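Local atomic coordinates of AvtR (Acidianus filamentous virus 6, PDB entry 4HV0), a protein that regulates transcription in a virus of hyperthermophilic archaea, probably by binding DNA through ribbon-helix-helix elements. Residues Val5-Tyr10 with Gly59-Arg64; Ala26-Ile31 with Ile65-Glu70; Ile38-Arg43 with Lys71-Leu76. All coordinates share one frame; numbering follows the deposited sequence.

Contact 1: residues Val5-Tyr10 with Gly59-Arg64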
loop_
_atom_site.group_PDB
_atom_site.type_symbol
_atom_site.label_atom_id
_atom_site.label_comp_id
_atom_site.label_asym_id
_atom_site.label_seq_id
_atom_site.Cartn_x
_atom_site.Cartn_y
_atom_site.Cartn_z
ATOM N N VAL A 5 2.309 -3.638 6.041
ATOM C CA VAL A 5 3.091 -4.389 5.063
ATOM C C VAL A 5 4.367 -5.009 5.621
ATOM O O VAL A 5 4.946 -4.508 6.552
ATOM C CB VAL A 5 3.382 -3.499 3.814
ATOM C CG1 VAL A 5 2.065 -3.059 3.186
ATOM C CG2 VAL A 5 4.192 -2.238 4.171
ATOM N N GLU A 6 4.845 -6.066 4.970
ATOM C CA GLU A 6 6.145 -6.650 5.240
ATOM C C GLU A 6 7.284 -5.710 4.828
ATOM O O GLU A 6 7.126 -4.840 3.965
ATOM C CB GLU A 6 6.336 -7.848 4.347
ATOM C CG GLU A 6 5.514 -9.078 4.595
ATOM C CD GLU A 6 5.702 -10.077 3.446
ATOM O OE1 GLU A 6 6.763 -10.026 2.790
ATOM O OE2 GLU A 6 4.794 -10.913 3.206
ATOM N N GLU A 7 8.472 -5.951 5.364
ATOM C CA GLU A 7 9.627 -5.081 5.116
ATOM C C GLU A 7 10.031 -5.013 3.631
ATOM O O GLU A 7 10.284 -3.933 3.099
ATOM C CB GLU A 7 10.792 -5.564 5.972
ATOM C CG GLU A 7 12.016 -4.675 5.965
ATOM C CD GLU A 7 13.005 -5.072 7.038
ATOM O OE1 GLU A 7 12.895 -6.210 7.563
ATOM O OE2 GLU A 7 13.880 -4.241 7.364
ATOM N N GLU A 8 10.094 -6.155 2.962
ATOM C CA GLU A 8 10.417 -6.161 1.540
ATOM C C GLU A 8 9.488 -5.232 0.722
ATOM O O GLU A 8 9.945 -4.464 -0.149
ATOM C CB GLU A 8 10.386 -7.579 0.993
ATOM C CG GLU A 8 10.884 -7.657 -0.433
ATOM C CD GLU A 8 11.002 -9.081 -0.954
ATOM O OE1 GLU A 8 10.578 -10.030 -0.249
ATOM O OE2 GLU A 8 11.515 -9.242 -2.091
ATOM N N VAL A 9 8.199 -5.269 1.029
ATOM C CA VAL A 9 7.247 -4.428 0.343
ATOM C C VAL A 9 7.502 -2.957 0.658
ATOM O O VAL A 9 7.465 -2.093 -0.245
ATOM C CB VAL A 9 5.785 -4.818 0.681
ATOM C CG1 VAL A 9 4.810 -3.777 0.148
ATOM C CG2 VAL A 9 5.454 -6.177 0.103
ATOM N N TYR A 10 7.759 -2.660 1.928
ATOM C CA TYR A 10 8.018 -1.287 2.337
ATOM C C TYR A 10 9.269 -0.734 1.653
ATOM O O TYR A 10 9.251 0.400 1.166
ATOM C CB TYR A 10 8.175 -1.193 3.838
ATOM C CG TYR A 10 8.354 0.229 4.320
ATOM C CD1 TYR A 10 7.275 1.106 4.366
ATOM C CD2 TYR A 10 9.607 0.699 4.715
ATOM C CE1 TYR A 10 7.435 2.414 4.797
ATOM C CE2 TYR A 10 9.770 2.000 5.159
ATOM C CZ TYR A 10 8.683 2.859 5.198
ATOM O OH TYR A 10 8.842 4.153 5.633
ATOM N N GLY A 59 11.056 -11.213 15.305
ATOM C CA GLY A 59 12.237 -10.658 14.695
ATOM C C GLY A 59 12.029 -9.969 13.377
ATOM O O GLY A 59 12.992 -9.420 12.853
ATOM N N LYS A 60 10.806 -9.993 12.835
ATOM C CA LYS A 60 10.531 -9.363 11.556
ATOM C C LYS A 60 9.809 -8.066 11.761
ATOM O O LYS A 60 8.940 -7.951 12.608
ATOM C CB LYS A 60 9.697 -10.283 10.668
ATOM C CG LYS A 60 10.472 -11.486 10.163
ATOM C CD LYS A 60 9.594 -12.723 10.031
ATOM C CE LYS A 60 10.428 -14.005 9.998
ATOM N NZ LYS A 60 9.693 -15.154 10.603
ATOM N N LYS A 61 10.180 -7.075 10.973
ATOM C CA LYS A 61 9.520 -5.773 10.991
ATOM C C LYS A 61 8.289 -5.796 10.106
ATOM O O LYS A 61 8.315 -6.379 9.030
ATOM C CB LYS A 61 10.436 -4.689 10.445
ATOM C CG LYS A 61 11.660 -4.343 11.270
ATOM C CD LYS A 61 12.012 -2.898 10.940
ATOM C CE LYS A 61 13.407 -2.465 11.349
ATOM N NZ LYS A 61 13.905 -1.435 10.394
ATOM N N TYR A 62 7.233 -5.129 10.561
ATOM C CA TYR A 62 5.992 -4.970 9.821
ATOM C C TYR A 62 5.600 -3.492 9.889
ATOM O O TYR A 62 5.305 -2.967 10.957
ATOM C CB TYR A 62 4.877 -5.840 10.444
ATOM C CG TYR A 62 5.115 -7.324 10.322
ATOM C CD1 TYR A 62 4.727 -8.022 9.184
ATOM C CD2 TYR A 62 5.755 -8.033 11.329
ATOM C CE1 TYR A 62 4.957 -9.379 9.055
ATOM C CE2 TYR A 62 5.976 -9.407 11.216
ATOM C CZ TYR A 62 5.570 -10.071 10.080
ATOM O OH TYR A 62 5.793 -11.428 9.970
ATOM N N TYR A 63 5.598 -2.810 8.751
ATOM C CA TYR A 63 5.394 -1.362 8.745
ATOM C C TYR A 63 3.917 -1.021 8.719
ATOM O O TYR A 63 3.159 -1.604 7.984
ATOM C CB TYR A 63 6.140 -0.734 7.578
ATOM C CG TYR A 63 7.648 -0.816 7.724
ATOM C CD1 TYR A 63 8.399 0.288 8.144
ATOM C CD2 TYR A 63 8.321 -2.004 7.451
ATOM C CE1 TYR A 63 9.779 0.200 8.273
ATOM C CE2 TYR A 63 9.695 -2.100 7.574
ATOM C CZ TYR A 63 10.421 -1.001 7.987
ATOM O OH TYR A 63 11.794 -1.110 8.102
ATOM N N ARG A 64 3.519 -0.075 9.557
ATOM C CA ARG A 64 2.156 0.439 9.593
ATOM C C ARG A 64 2.129 1.756 8.806
ATOM O O ARG A 64 2.810 2.706 9.170
ATOM C CB ARG A 64 1.718 0.694 11.033
ATOM C CG ARG A 64 1.503 -0.555 11.865
ATOM C CD ARG A 64 0.377 -0.363 12.868
ATOM N NE ARG A 64 0.100 -1.603 13.597
ATOM C CZ ARG A 64 -0.532 -2.668 13.094
ATOM N NH1 ARG A 64 -0.971 -2.685 11.836
ATOM N NH2 ARG A 64 -0.730 -3.739 13.858
HETATM O O HOH W 1 8.843 -8.135 7.443
#
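Val-5 O is approached by two neighbours on the opposite strand: Tyr-63 N gives it a hydrogen bond of 2.9 Å, and Tyr-62 CA adds a CA-H...O contact at 3.5 Å. The same pair is closed by Val-5 N bonding to Tyr-63 O at 2.9 Å, which makes Val-5 and Tyr-63 a hydrogen-bonded antiparallel pair. Strand 3-6 leads into helix 7-19; they are one ribbon strand and the first helix of a ribbon-helix-helix unit. In dimers of this family each subunit contributes one strand; here strand 60-65 of the same chain appears to take the partner's place. Tyr-10, one turn into the helix, lays its ring over one face of Tyr-63 in an offset stack, centroids 4.0 Å apart and planes 5° from parallel, although the long axes of the two side chains cross at about a right angle. With the Tyr-10 ring swung away from its own backbone N (chi1 -176°), Tyr-10 CB also lies over the Tyr-63 face, 4.1 Å from the centroid, as a CH-pi contact. Glu-7 comes to the rim of that ring, Glu-7 CG 3.8 Å from Tyr-63 CE2. Lys-61 NZ donates to Tyr-63 OH at 3.1 Å, while Tyr-54 meets the Tyr-63 ring edge-to-face.

Contact 2: residues Ala26-Ile31 with Ile65-Glu70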
loop_
_atom_site.group_PDB
_atom_site.type_symbol
_atom_site.label_atom_id
_atom_site.label_comp_id
_atom_site.label_asym_id
_atom_site.label_seq_id
_atom_site.Cartn_x
_atom_site.Cartn_y
_atom_site.Cartn_z
ATOM N N ALA A 26 1.732 8.296 -1.041
ATOM C CA ALA A 26 1.393 8.755 -2.390
ATOM C C ALA A 26 1.544 7.604 -3.379
ATOM O O ALA A 26 0.731 7.413 -4.287
ATOM C CB ALA A 26 2.262 9.950 -2.799
ATOM N N VAL A 27 2.587 6.825 -3.197
ATOM C CA VAL A 27 2.849 5.681 -4.063
ATOM C C VAL A 27 1.703 4.624 -3.895
ATOM O O VAL A 27 1.121 4.166 -4.883
ATOM C CB VAL A 27 4.279 5.150 -3.751
ATOM C CG1 VAL A 27 4.611 3.852 -4.467
ATOM C CG2 VAL A 27 5.306 6.208 -4.094
ATOM N N ILE A 28 1.345 4.286 -2.656
ATOM C CA ILE A 28 0.222 3.368 -2.415
ATOM C C ILE A 28 -1.053 3.891 -3.060
ATOM O O ILE A 28 -1.705 3.140 -3.782
ATOM C CB ILE A 28 -0.035 3.152 -0.920
ATOM C CG1 ILE A 28 1.073 2.314 -0.318
ATOM C CG2 ILE A 28 -1.389 2.520 -0.651
ATOM C CD1 ILE A 28 1.055 2.434 1.193
ATOM N N ARG A 29 -1.388 5.173 -2.851
ATOM C CA ARG A 29 -2.547 5.781 -3.519
ATOM C C ARG A 29 -2.489 5.670 -5.032
ATOM O O ARG A 29 -3.493 5.336 -5.656
ATOM C CB ARG A 29 -2.778 7.217 -3.129
ATOM C CG ARG A 29 -3.519 7.333 -1.818
ATOM C CD ARG A 29 -4.147 8.709 -1.637
ATOM N NE ARG A 29 -3.126 9.744 -1.550
ATOM C CZ ARG A 29 -2.395 10.010 -0.463
ATOM N NH1 ARG A 29 -2.558 9.321 0.670
ATOM N NH2 ARG A 29 -1.481 10.975 -0.515
ATOM N N LYS A 30 -1.320 5.850 -5.627
ATOM C CA LYS A 30 -1.212 5.730 -7.077
ATOM C C LYS A 30 -1.476 4.291 -7.531
ATOM O O LYS A 30 -2.226 4.071 -8.488
ATOM C CB LYS A 30 0.143 6.248 -7.569
ATOM C CG LYS A 30 0.288 6.318 -9.087
ATOM C CD LYS A 30 1.249 7.427 -9.514
ATOM C CE LYS A 30 1.742 7.280 -10.956
ATOM N NZ LYS A 30 3.039 6.560 -11.102
ATOM N N ILE A 31 -0.902 3.309 -6.829
ATOM C CA ILE A 31 -1.136 1.893 -7.152
ATOM C C ILE A 31 -2.625 1.565 -7.002
ATOM O O ILE A 31 -3.228 0.985 -7.912
ATOM C CB ILE A 31 -0.330 0.968 -6.245
ATOM C CG1 ILE A 31 1.132 1.098 -6.566
ATOM C CG2 ILE A 31 -0.752 -0.514 -6.435
ATOM C CD1 ILE A 31 2.002 0.608 -5.439
ATOM N N ILE A 65 1.357 1.814 7.726
ATOM C CA ILE A 65 1.341 2.988 6.847
ATOM C C ILE A 65 0.013 3.724 6.915
ATOM O O ILE A 65 -1.048 3.133 6.711
ATOM C CB ILE A 65 1.601 2.602 5.388
ATOM C CG1 ILE A 65 3.012 2.062 5.198
ATOM C CG2 ILE A 65 1.470 3.824 4.493
ATOM C CD1 ILE A 65 3.256 1.482 3.824
ATOM N N ASN A 66 0.086 5.029 7.175
ATOM C CA ASN A 66 -1.099 5.885 7.225
ATOM C C ASN A 66 -1.574 6.239 5.825
ATOM O O ASN A 66 -1.391 7.353 5.343
ATOM C CB ASN A 66 -0.850 7.154 8.057
ATOM C CG ASN A 66 -1.650 7.171 9.351
ATOM O OD1 ASN A 66 -2.403 6.246 9.645
ATOM N ND2 ASN A 66 -1.494 8.231 10.125
ATOM N N CYS A 67 -2.156 5.261 5.154
ATOM C CA CYS A 67 -2.773 5.527 3.886
ATOM C C CYS A 67 -4.182 5.976 4.190
ATOM O O CYS A 67 -4.930 5.250 4.849
ATOM C CB CYS A 67 -2.781 4.292 3.009
ATOM S SG CYS A 67 -3.186 4.747 1.329
ATOM N N LYS A 68 -4.500 7.202 3.771
ATOM C CA LYS A 68 -5.833 7.781 3.871
ATOM C C LYS A 68 -6.359 8.079 2.463
ATOM O O LYS A 68 -5.730 8.815 1.721
ATOM C CB LYS A 68 -5.788 9.093 4.659
ATOM C CG LYS A 68 -5.258 8.970 6.068
ATOM C CD LYS A 68 -5.585 10.197 6.908
ATOM C CE LYS A 68 -5.033 10.067 8.315
ATOM N NZ LYS A 68 -5.273 11.299 9.115
ATOM N N LEU A 69 -7.493 7.471 2.125
ATOM C CA LEU A 69 -8.269 7.681 0.908
ATOM C C LEU A 69 -9.626 8.260 1.302
ATOM O O LEU A 69 -10.010 8.216 2.465
ATOM C CB LEU A 69 -8.517 6.320 0.238
ATOM C CG LEU A 69 -7.437 5.568 -0.545
ATOM C CD1 LEU A 69 -7.914 4.159 -0.863
ATOM C CD2 LEU A 69 -7.099 6.289 -1.839
ATOM N N GLU A 70 -10.356 8.812 0.330
ATOM C CA GLU A 70 -11.754 9.199 0.553
ATOM C C GLU A 70 -12.477 7.994 1.117
ATOM O O GLU A 70 -12.217 6.880 0.689
ATOM C CB GLU A 70 -12.427 9.611 -0.763
ATOM C CG GLU A 70 -11.838 10.822 -1.455
ATOM C CD GLU A 70 -12.468 11.096 -2.804
ATOM O OE1 GLU A 70 -13.490 10.487 -3.194
ATOM O OE2 GLU A 70 -11.920 11.936 -3.510
#
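Arg-29 is buried, yet it meets the 65-70 segment largely through its methylenes: Arg-29 CG lies 3.7 Å from Leu-69 CD2, and the two side chains run antiparallel alongside one another. The arginine chain bends at chi3 (-64°), which turns the guanidinium toward the backbone of Lys-68. Arg-29 NH1 is 3.4 Å from Lys-68 O, a long, bent and weak bond, doubtful besides because the oxygen is not surely placed. Beside this lies Cys-67, its SG anti to the backbone N (chi1 -166°) and directed at the helix. There Cys-67 SG packs 3.5 Å from Ile-28 CG2, with Arg-29 CG on its flank at 4.1 Å. The other branch of Ile-28 reaches tip to tip toward Ile-65, where Ile-28 CD1 is 3.6 Å from Ile-65 CD1. An inverse gamma turn centred on Asn-66 separates Ile-65 from Cys-67, so that the side chains of Ile-65 and Cys-67 both start toward the helix and that of Asn-66 away. Leu-13 of helix 7-19 also touches Ile-28, and Leu-32 touches Leu-69. Helix 24-36, the second helix of the ribbon-helix-helix unit formed with strand 3-6 and helix 7-19, is thus crossed by the irregular connection from strand 60-65 to helix 71-84, a largely apolar packing of this connection against the family fold.

Contact 3: residues Ile38-Arg43 with Lys71-Leu76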
loop_
_atom_site.group_PDB
_atom_site.type_symbol
_atom_site.label_atom_id
_atom_site.label_comp_id
_atom_site.label_asym_id
_atom_site.label_seq_id
_atom_site.Cartn_x
_atom_site.Cartn_y
_atom_site.Cartn_z
ATOM N N ILE A 38 -9.952 3.874 -9.895
ATOM C CA ILE A 38 -10.694 4.886 -9.173
ATOM C C ILE A 38 -9.992 6.236 -9.040
ATOM O O ILE A 38 -8.773 6.362 -9.020
ATOM C CB ILE A 38 -11.091 4.444 -7.742
ATOM C CG1 ILE A 38 -9.854 3.956 -6.946
ATOM C CG2 ILE A 38 -12.244 3.470 -7.861
ATOM C CD1 ILE A 38 -10.128 3.450 -5.551
ATOM N N GLU A 39 -10.836 7.236 -8.904
ATOM C CA GLU A 39 -10.454 8.611 -8.709
ATOM C C GLU A 39 -10.417 8.873 -7.219
ATOM O O GLU A 39 -11.382 8.576 -6.534
ATOM C CB GLU A 39 -11.526 9.490 -9.339
ATOM C CG GLU A 39 -11.304 10.986 -9.191
ATOM C CD GLU A 39 -10.473 11.565 -10.327
ATOM O OE1 GLU A 39 -9.462 10.931 -10.719
ATOM O OE2 GLU A 39 -10.843 12.657 -10.820
ATOM N N ASP A 40 -9.330 9.435 -6.719
ATOM C CA ASP A 40 -9.286 9.853 -5.324
ATOM C C ASP A 40 -8.613 11.220 -5.141
ATOM O O ASP A 40 -7.495 11.467 -5.615
ATOM C CB ASP A 40 -8.608 8.796 -4.461
ATOM C CG ASP A 40 -8.756 9.079 -2.970
ATOM O OD1 ASP A 40 -7.999 9.911 -2.446
ATOM O OD2 ASP A 40 -9.600 8.449 -2.303
ATOM N N ARG A 41 -9.306 12.091 -4.413
ATOM C CA ARG A 41 -8.875 13.478 -4.241
ATOM C C ARG A 41 -7.845 13.642 -3.139
ATOM O O ARG A 41 -7.090 14.590 -3.164
ATOM C CB ARG A 41 -10.064 14.385 -3.922
ATOM C CG ARG A 41 -9.829 15.873 -4.154
ATOM C CD ARG A 41 -10.348 16.297 -5.520
ATOM N NE ARG A 41 -10.493 17.763 -5.647
ATOM C CZ ARG A 41 -11.578 18.479 -5.307
ATOM N NH1 ARG A 41 -12.659 17.913 -4.763
ATOM N NH2 ARG A 41 -11.571 19.802 -5.491
ATOM N N THR A 42 -7.826 12.739 -2.165
ATOM C CA THR A 42 -6.853 12.770 -1.073
ATOM C C THR A 42 -5.396 13.017 -1.532
ATOM O O THR A 42 -4.974 12.538 -2.601
ATOM C CB THR A 42 -6.921 11.446 -0.315
ATOM O OG1 THR A 42 -8.092 11.407 0.501
ATOM C CG2 THR A 42 -5.685 11.229 0.543
ATOM N N ARG A 43 -4.644 13.762 -0.709
ATOM C CA ARG A 43 -3.210 14.026 -0.913
ATOM C C ARG A 43 -2.400 13.940 0.389
ATOM O O ARG A 43 -2.802 14.488 1.414
ATOM C CB ARG A 43 -3.006 15.391 -1.545
ATOM C CG ARG A 43 -1.544 15.760 -1.741
ATOM C CD ARG A 43 -0.764 14.741 -2.563
ATOM N NE ARG A 43 0.505 15.283 -3.067
ATOM C CZ ARG A 43 1.605 14.573 -3.341
ATOM N NH1 ARG A 43 1.642 13.258 -3.153
ATOM N NH2 ARG A 43 2.692 15.193 -3.800
ATOM N N LYS A 71 -13.401 8.207 2.038
ATOM C CA LYS A 71 -14.082 7.100 2.692
ATOM C C LYS A 71 -14.707 6.128 1.681
ATOM O O LYS A 71 -14.636 4.924 1.878
ATOM C CB LYS A 71 -15.128 7.612 3.713
ATOM C CG LYS A 71 -14.494 8.200 4.978
ATOM C CD LYS A 71 -15.501 8.838 5.947
ATOM C CE LYS A 71 -14.829 9.363 7.230
ATOM N NZ LYS A 71 -15.569 9.145 8.512
ATOM N N ARG A 72 -15.296 6.636 0.603
ATOM C CA ARG A 72 -15.929 5.765 -0.392
ATOM C C ARG A 72 -14.920 4.812 -1.080
ATOM O O ARG A 72 -15.232 3.627 -1.279
ATOM C CB ARG A 72 -16.835 6.506 -1.399
ATOM C CG ARG A 72 -18.283 6.539 -0.919
ATOM C CD ARG A 72 -18.448 7.302 0.393
ATOM N NE ARG A 72 -19.367 6.624 1.301
ATOM C CZ ARG A 72 -19.570 6.996 2.559
ATOM N NH1 ARG A 72 -18.939 8.064 3.031
ATOM N NH2 ARG A 72 -20.407 6.312 3.336
ATOM N N ASN A 73 -13.725 5.313 -1.370
ATOM C CA ASN A 73 -12.698 4.502 -1.969
ATOM C C ASN A 73 -12.088 3.509 -0.982
ATOM O O ASN A 73 -11.734 2.406 -1.358
ATOM C CB ASN A 73 -11.610 5.369 -2.602
ATOM C CG ASN A 73 -12.054 6.063 -3.885
ATOM O OD1 ASN A 73 -11.567 7.148 -4.206
ATOM N ND2 ASN A 73 -12.944 5.447 -4.620
ATOM N N GLU A 74 -11.994 3.879 0.281
ATOM C CA GLU A 74 -11.584 2.941 1.315
ATOM C C GLU A 74 -12.470 1.685 1.323
ATOM O O GLU A 74 -11.971 0.562 1.352
ATOM C CB GLU A 74 -11.657 3.607 2.679
ATOM C CG GLU A 74 -10.639 3.081 3.668
ATOM C CD GLU A 74 -10.777 3.763 5.001
ATOM O OE1 GLU A 74 -10.244 4.895 5.145
ATOM O OE2 GLU A 74 -11.423 3.163 5.883
ATOM N N ILE A 75 -13.776 1.884 1.265
ATOM C CA ILE A 75 -14.697 0.776 1.211
ATOM C C ILE A 75 -14.549 -0.036 -0.080
ATOM O O ILE A 75 -14.495 -1.270 -0.008
ATOM C CB ILE A 75 -16.152 1.264 1.449
ATOM C CG1 ILE A 75 -16.301 1.690 2.920
ATOM C CG2 ILE A 75 -17.190 0.200 1.149
ATOM C CD1 ILE A 75 -17.393 2.693 3.235
ATOM N N LEU A 76 -14.433 0.621 -1.242
ATOM C CA LEU A 76 -14.314 -0.128 -2.511
ATOM C C LEU A 76 -13.070 -0.984 -2.460
ATOM O O LEU A 76 -13.111 -2.156 -2.785
ATOM C CB LEU A 76 -14.264 0.791 -3.737
ATOM C CG LEU A 76 -15.551 1.580 -4.022
ATOM C CD1 LEU A 76 -15.342 2.486 -5.221
ATOM C CD2 LEU A 76 -16.749 0.671 -4.231
#
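The first two turns of helix 71-84 dock, through Asn-73 and Leu-76, on the loop that leaves helix 24-36, met at Ile-38, Glu-39 and Asp-40. Asn-73 is the hub. Its side chain starts toward the loop and runs counter to that of Ile-38: Ile-38 CD1 is 3.6 Å from Asn-73 CG and 3.8 Å from Asn-73 CB. Ile-38 carries CG1 between its backbone N and carbonyl carbon (chi1 53°), which sets Ile-38 CD1 over the flat of the Asn-73 amide. The Ile-38 CG2 branch passes alongside Leu-76 instead, 4.2 Å from Leu-76 CD1, one helical turn beyond Asn-73. At its outer edge the amide lies close to the carbonyl of Glu-39 and the carboxylate of Asp-40, whose plane is inclined to it by 43°; the amide is probably turned over in the model, so its polar pairing stays open. The same carboxylate has a clearer partner, because Asp-40 OD2 accepts a hydrogen bond from the backbone N of Glu-70, the N-cap residue of the helix. In return, Glu-70 OE2 accepts from Arg-41 N, so the loop and the start of the helix are joined by two bonds of opposite sense. An acidic group at this end of a helix would probably interact favourably with its dipole. Arg-29 and Lys-33 of helix 24-36 also touch Asp-40, as does Leu-69; the contact therefore lies where helix 24-36, the loop beyond it and the beginning of helix 71-84 converge.

Overall arrangement
Contact 2 is the buried one, its centre about 6 Å from the centre of the chain; contacts 1 and 3 are partly buried and lie on opposite sides of that centre, about 24 Å apart between their own centres. Strand pairing and stacked aromatic rings define contact 1, aliphatic and sulfur packing contact 2, and mixed polar and apolar loop-to-helix docking contact 3. Ile-65 links the first two, its CD1 lying against Val-5 and Tyr-10. Glu-70 links the last two through its bonds with Asp-40 and Arg-41. Followed from residue 59 to 76, one continuous run thus meets strand 3-6 and the start of helix 7-19, then helix 24-36, then the loop after it.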